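Local coordinates for protein endoglucanase (Clostridium thermocellum, PDB 2YIK) that probably hydrolyses internal beta-1,4-glycosidic bonds of cellulose as a glycoside hydrolase family 9 endoglucanase, at residues A[382-385]-A[391-394]; A[398-403]-A[423-428]. All blocks are in the same frame, centred on the assembly; numbering follows the deposited sequence.

The two contacts lie on the same side of the family 9 catalytic domain, their centres about 9 Å apart, and both draw on helix 392-408. They come in series along the chain: interaction 1 ties the loop ahead of that helix to its first turn, and interaction 2 then sets the helix's middle against helix 416-428, the next helix in sequence. Tyr384 and Gln424 join the two, since the loop residue also lies against helix 416-428, where its ring stacks with Tyr427. One loop thus touches two consecutive helices of the (alpha/alpha)6 barrel, joining them near the start of one and the end of the other, away from the metal sites and the predicted catalytic residue.

Interaction 1: A[382-385]-A[391-394]; sequences GGYV and GSAR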
loop_
_atom_site.group_PDB
_atom_site.type_symbol
_atom_site.label_atom_id
_atom_site.label_comp_id
_atom_site.label_asym_id
_atom_site.label_seq_id
_atom_site.Cartn_x
_atom_site.Cartn_y
_atom_site.Cartn_z
ATOM N N GLY A 382 -13.503 6.869 24.118
ATOM C CA GLY A 382 -12.089 6.860 24.443
ATOM C C GLY A 382 -11.235 7.892 23.721
ATOM O O GLY A 382 -10.060 8.034 24.039
ATOM N N GLY A 383 -11.800 8.602 22.747
ATOM C CA GLY A 383 -11.038 9.623 22.038
ATOM C C GLY A 383 -10.376 9.203 20.733
ATOM O O GLY A 383 -9.512 9.906 20.209
ATOM N N TYR A 384 -10.809 8.073 20.191
ATOM C CA TYR A 384 -10.256 7.518 18.959
ATOM C C TYR A 384 -11.140 7.852 17.758
ATOM O O TYR A 384 -12.337 7.575 17.788
ATOM C CB TYR A 384 -10.147 6.005 19.146
ATOM C CG TYR A 384 -9.753 5.184 17.941
ATOM C CD1 TYR A 384 -8.515 5.360 17.320
ATOM C CD2 TYR A 384 -10.588 4.166 17.475
ATOM C CE1 TYR A 384 -8.115 4.529 16.269
ATOM C CE2 TYR A 384 -10.199 3.333 16.427
ATOM C CZ TYR A 384 -8.959 3.520 15.830
ATOM O OH TYR A 384 -8.562 2.686 14.811
ATOM N N VAL A 385 -10.566 8.438 16.706
ATOM C CA VAL A 385 -11.365 8.777 15.524
ATOM C C VAL A 385 -11.601 7.499 14.717
ATOM O O VAL A 385 -10.686 6.895 14.160
ATOM C CB VAL A 385 -10.706 9.891 14.679
ATOM C CG1 VAL A 385 -11.649 10.319 13.566
ATOM C CG2 VAL A 385 -10.393 11.102 15.574
ATOM N N GLY A 391 -11.257 -2.282 9.920
ATOM C CA GLY A 391 -9.947 -1.677 9.788
ATOM C C GLY A 391 -9.970 -0.205 10.137
ATOM O O GLY A 391 -9.528 0.638 9.348
ATOM N N SER A 392 -10.493 0.116 11.317
ATOM C CA SER A 392 -10.555 1.502 11.749
ATOM C C SER A 392 -9.147 2.074 11.897
ATOM O O SER A 392 -8.917 3.239 11.578
ATOM C CB SER A 392 -11.307 1.621 13.082
ATOM O OG SER A 392 -10.602 1.008 14.150
ATOM N N ALA A 393 -8.210 1.252 12.373
ATOM C CA ALA A 393 -6.818 1.678 12.572
ATOM C C ALA A 393 -6.146 2.013 11.240
ATOM O O ALA A 393 -5.318 2.919 11.149
ATOM C CB ALA A 393 -6.033 0.589 13.289
ATOM N N ARG A 394 -6.511 1.258 10.216
ATOM C CA ARG A 394 -5.977 1.452 8.883
ATOM C C ARG A 394 -6.392 2.825 8.346
ATOM O O ARG A 394 -5.599 3.518 7.706
ATOM C CB ARG A 394 -6.470 0.308 7.988
ATOM C CG ARG A 394 -6.379 0.533 6.498
ATOM C CD ARG A 394 -7.719 0.992 5.966
ATOM N NE ARG A 394 -8.797 0.102 6.382
ATOM C CZ ARG A 394 -9.462 -0.717 5.574
ATOM N NH1 ARG A 394 -9.168 -0.779 4.282
ATOM N NH2 ARG A 394 -10.451 -1.454 6.057
HETATM O O HOH W 1 -10.898 5.263 11.823
#
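Tyr384 sits in an irregular loop and faces Ser392 and Ala393 in the opening turn of helix 392-408, with 9.4 Å between the CA atoms of Tyr384 and Ser392, so a long side chain must span the gap. The helix belongs to the (alpha/alpha)6 barrel of family 9 cellulases, and Gly391 occupies its N-cap position. With CG anti to the backbone N (chi1 173°), the Tyr384 ring reaches toward the helix and presents its phenol end. There OH and Ser392 OG share a hydrogen bond of 2.7 Å, and OG lies in the ring plane, at the edge, 3.3 Å from Tyr384 CE2. Ser392 OG also has a weak hydrogen bond to Gly477 O, a further tie to a neighbouring loop. The methyl of Ala393 touches the phenol oxygen too, its CB 3.6 Å from Tyr384 OH.

A water makes a second link, between the backbones, donating to Val385 O at 2.9 Å and to Ser392 O at 2.8 Å. Behind the contact, Arg394 folds back over the helix start while its NH2 bonds to Trp390 O. Its NE donates to Gly391 O at 3.1 Å, almost straight at 166°, meeting a lone pair in the carbonyl plane.

Interaction 2: A[398-403]-A[423-428]; sequences AAQLIA and SQMDYL
Gln400 NE2 hydrogen-bonds to Asn396 OD1, one turn earlier on its own helix, and at the same time reaches the facing helix, where it meets mostly carbon: Gln424 CB lies 3.5 Å from Gln400 NE2, and Leu428 CD1 touches the same nitrogen at 4.0 Å. The other half of the carboxamide, OE1, touches the side chain of Met425, with Met425 CE 3.3 Å and Met425 CB 3.4 Å from this oxygen.

This is the packing of two consecutive, roughly antiparallel helices of the barrel, 392-408 and 416-428. Their local axes approach to 10.6 Å with 147° between the N-to-C directions, a spacing that the long side chain of Gln400 bridges. Gln400 points at the facing helix and runs fully extended beyond CG (chi2 -174°), which carries its amide up to the backbone of Gln424 and Met425. Met425 behaves differently. Its side chain bends at both chi2 and chi3, and the bends curl the thioether round so that its terminal methyl rests beside the Gln400 oxygen; the two side chains cross at about a right angle. Gln424 approaches through its CB, while its amide leads away toward Val385 in the neighbouring loop. Helix 499-516 covers the edge of the contact, with Leu512 touching both Gln400 and Met425, and Ala421 packs on Gln400 from the preceding turn of helix 416-428.

A buried amide is therefore held chiefly by shape on the side of the facing helix. Its hydrogen bond runs back to Asn396 OD1, so polar bonding ties the amide to its own helix while van der Waals contact with Met425, Gln424 and Leu428 joins the two helices.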
loop_
_atom_site.group_PDB
_atom_site.type_symbol
_atom_site.label_atom_id
_atom_site.label_comp_id
_atom_site.label_asym_id
_atom_site.label_seq_id
_atom_site.Cartn_x
_atom_site.Cartn_y
_atom_site.Cartn_z
ATOM N N ALA A 398 -3.980 6.430 8.223
ATOM C CA ALA A 398 -3.895 7.054 6.903
ATOM C C ALA A 398 -4.135 8.550 7.088
ATOM O O ALA A 398 -3.489 9.378 6.444
ATOM C CB ALA A 398 -4.935 6.471 5.969
ATOM N N ALA A 399 -5.072 8.894 7.966
ATOM C CA ALA A 399 -5.360 10.296 8.249
ATOM C C ALA A 399 -4.143 10.899 8.944
ATOM O O ALA A 399 -3.781 12.048 8.694
ATOM C CB ALA A 399 -6.594 10.420 9.145
ATOM N N GLN A 400 -3.523 10.120 9.827
ATOM C CA GLN A 400 -2.330 10.576 10.537
ATOM C C GLN A 400 -1.240 10.913 9.523
ATOM O O GLN A 400 -0.583 11.953 9.616
ATOM C CB GLN A 400 -1.818 9.488 11.489
ATOM C CG GLN A 400 -2.662 9.258 12.742
ATOM C CD GLN A 400 -2.010 8.261 13.691
ATOM O OE1 GLN A 400 -0.802 8.318 13.922
ATOM N NE2 GLN A 400 -2.806 7.350 14.248
ATOM N N LEU A 401 -1.044 10.019 8.559
ATOM C CA LEU A 401 -0.037 10.227 7.527
ATOM C C LEU A 401 -0.303 11.531 6.786
ATOM O O LEU A 401 0.593 12.362 6.661
ATOM C CB LEU A 401 -0.033 9.063 6.534
ATOM C CG LEU A 401 0.937 9.194 5.355
ATOM C CD1 LEU A 401 2.367 9.305 5.875
ATOM C CD2 LEU A 401 0.794 7.988 4.438
ATOM N N ILE A 402 -1.535 11.711 6.310
ATOM C CA ILE A 402 -1.898 12.931 5.586
ATOM C C ILE A 402 -1.673 14.148 6.473
ATOM O O ILE A 402 -1.199 15.179 6.011
ATOM C CB ILE A 402 -3.380 12.919 5.124
ATOM C CG1 ILE A 402 -3.615 11.753 4.159
ATOM C CG2 ILE A 402 -3.742 14.264 4.481
ATOM C CD1 ILE A 402 -2.851 11.863 2.885
ATOM N N ALA A 403 -2.009 14.024 7.751
ATOM C CA ALA A 403 -1.831 15.130 8.686
ATOM C C ALA A 403 -0.358 15.544 8.789
ATOM O O ALA A 403 -0.035 16.733 8.779
ATOM C CB ALA A 403 -2.355 14.737 10.060
ATOM N N SER A 423 -1.953 12.281 19.141
ATOM C CA SER A 423 -2.927 11.816 20.119
ATOM C C SER A 423 -3.522 10.491 19.638
ATOM O O SER A 423 -3.770 9.590 20.431
ATOM C CB SER A 423 -4.037 12.857 20.328
ATOM O OG SER A 423 -4.975 12.862 19.267
ATOM N N GLN A 424 -3.727 10.365 18.331
ATOM C CA GLN A 424 -4.293 9.141 17.784
ATOM C C GLN A 424 -3.303 7.974 17.827
ATOM O O GLN A 424 -3.689 6.851 18.154
ATOM C CB GLN A 424 -4.794 9.381 16.355
ATOM C CG GLN A 424 -5.958 10.375 16.254
ATOM C CD GLN A 424 -7.121 10.027 17.177
ATOM O OE1 GLN A 424 -7.353 10.696 18.192
ATOM N NE2 GLN A 424 -7.853 8.977 16.832
ATOM N N MET A 425 -2.034 8.225 17.508
ATOM C CA MET A 425 -1.043 7.148 17.561
ATOM C C MET A 425 -0.871 6.694 19.009
ATOM O O MET A 425 -0.757 5.494 19.281
ATOM C CB MET A 425 0.314 7.597 17.014
ATOM C CG MET A 425 1.324 6.453 16.918
ATOM S SD MET A 425 0.745 5.128 15.810
ATOM C CE MET A 425 1.318 5.811 14.180
ATOM N N ASP A 426 -0.851 7.649 19.936
ATOM C CA ASP A 426 -0.712 7.294 21.347
ATOM C C ASP A 426 -1.913 6.448 21.792
ATOM O O ASP A 426 -1.752 5.532 22.603
ATOM C CB ASP A 426 -0.566 8.546 22.225
ATOM C CG ASP A 426 0.781 9.236 22.044
ATOM O OD1 ASP A 426 1.650 8.695 21.324
ATOM O OD2 ASP A 426 0.976 10.322 22.631
ATOM N N TYR A 427 -3.108 6.736 21.270
ATOM C CA TYR A 427 -4.276 5.924 21.630
ATOM C C TYR A 427 -4.013 4.504 21.136
ATOM O O TYR A 427 -4.190 3.530 21.876
ATOM C CB TYR A 427 -5.570 6.443 20.973
ATOM C CG TYR A 427 -6.786 5.531 21.172
ATOM C CD1 TYR A 427 -6.900 4.334 20.468
ATOM C CD2 TYR A 427 -7.803 5.851 22.084
ATOM C CE1 TYR A 427 -7.984 3.470 20.666
ATOM C CE2 TYR A 427 -8.900 4.991 22.286
ATOM C CZ TYR A 427 -8.978 3.799 21.575
ATOM O OH TYR A 427 -10.023 2.912 21.769
ATOM N N LEU A 428 -3.591 4.382 19.881
ATOM C CA LEU A 428 -3.325 3.065 19.314
ATOM C C LEU A 428 -2.174 2.339 20.004
ATOM O O LEU A 428 -2.121 1.112 19.985
ATOM C CB LEU A 428 -3.066 3.171 17.803
ATOM C CG LEU A 428 -4.318 3.445 16.953
ATOM C CD1 LEU A 428 -3.914 3.737 15.507
ATOM C CD2 LEU A 428 -5.258 2.248 17.016
#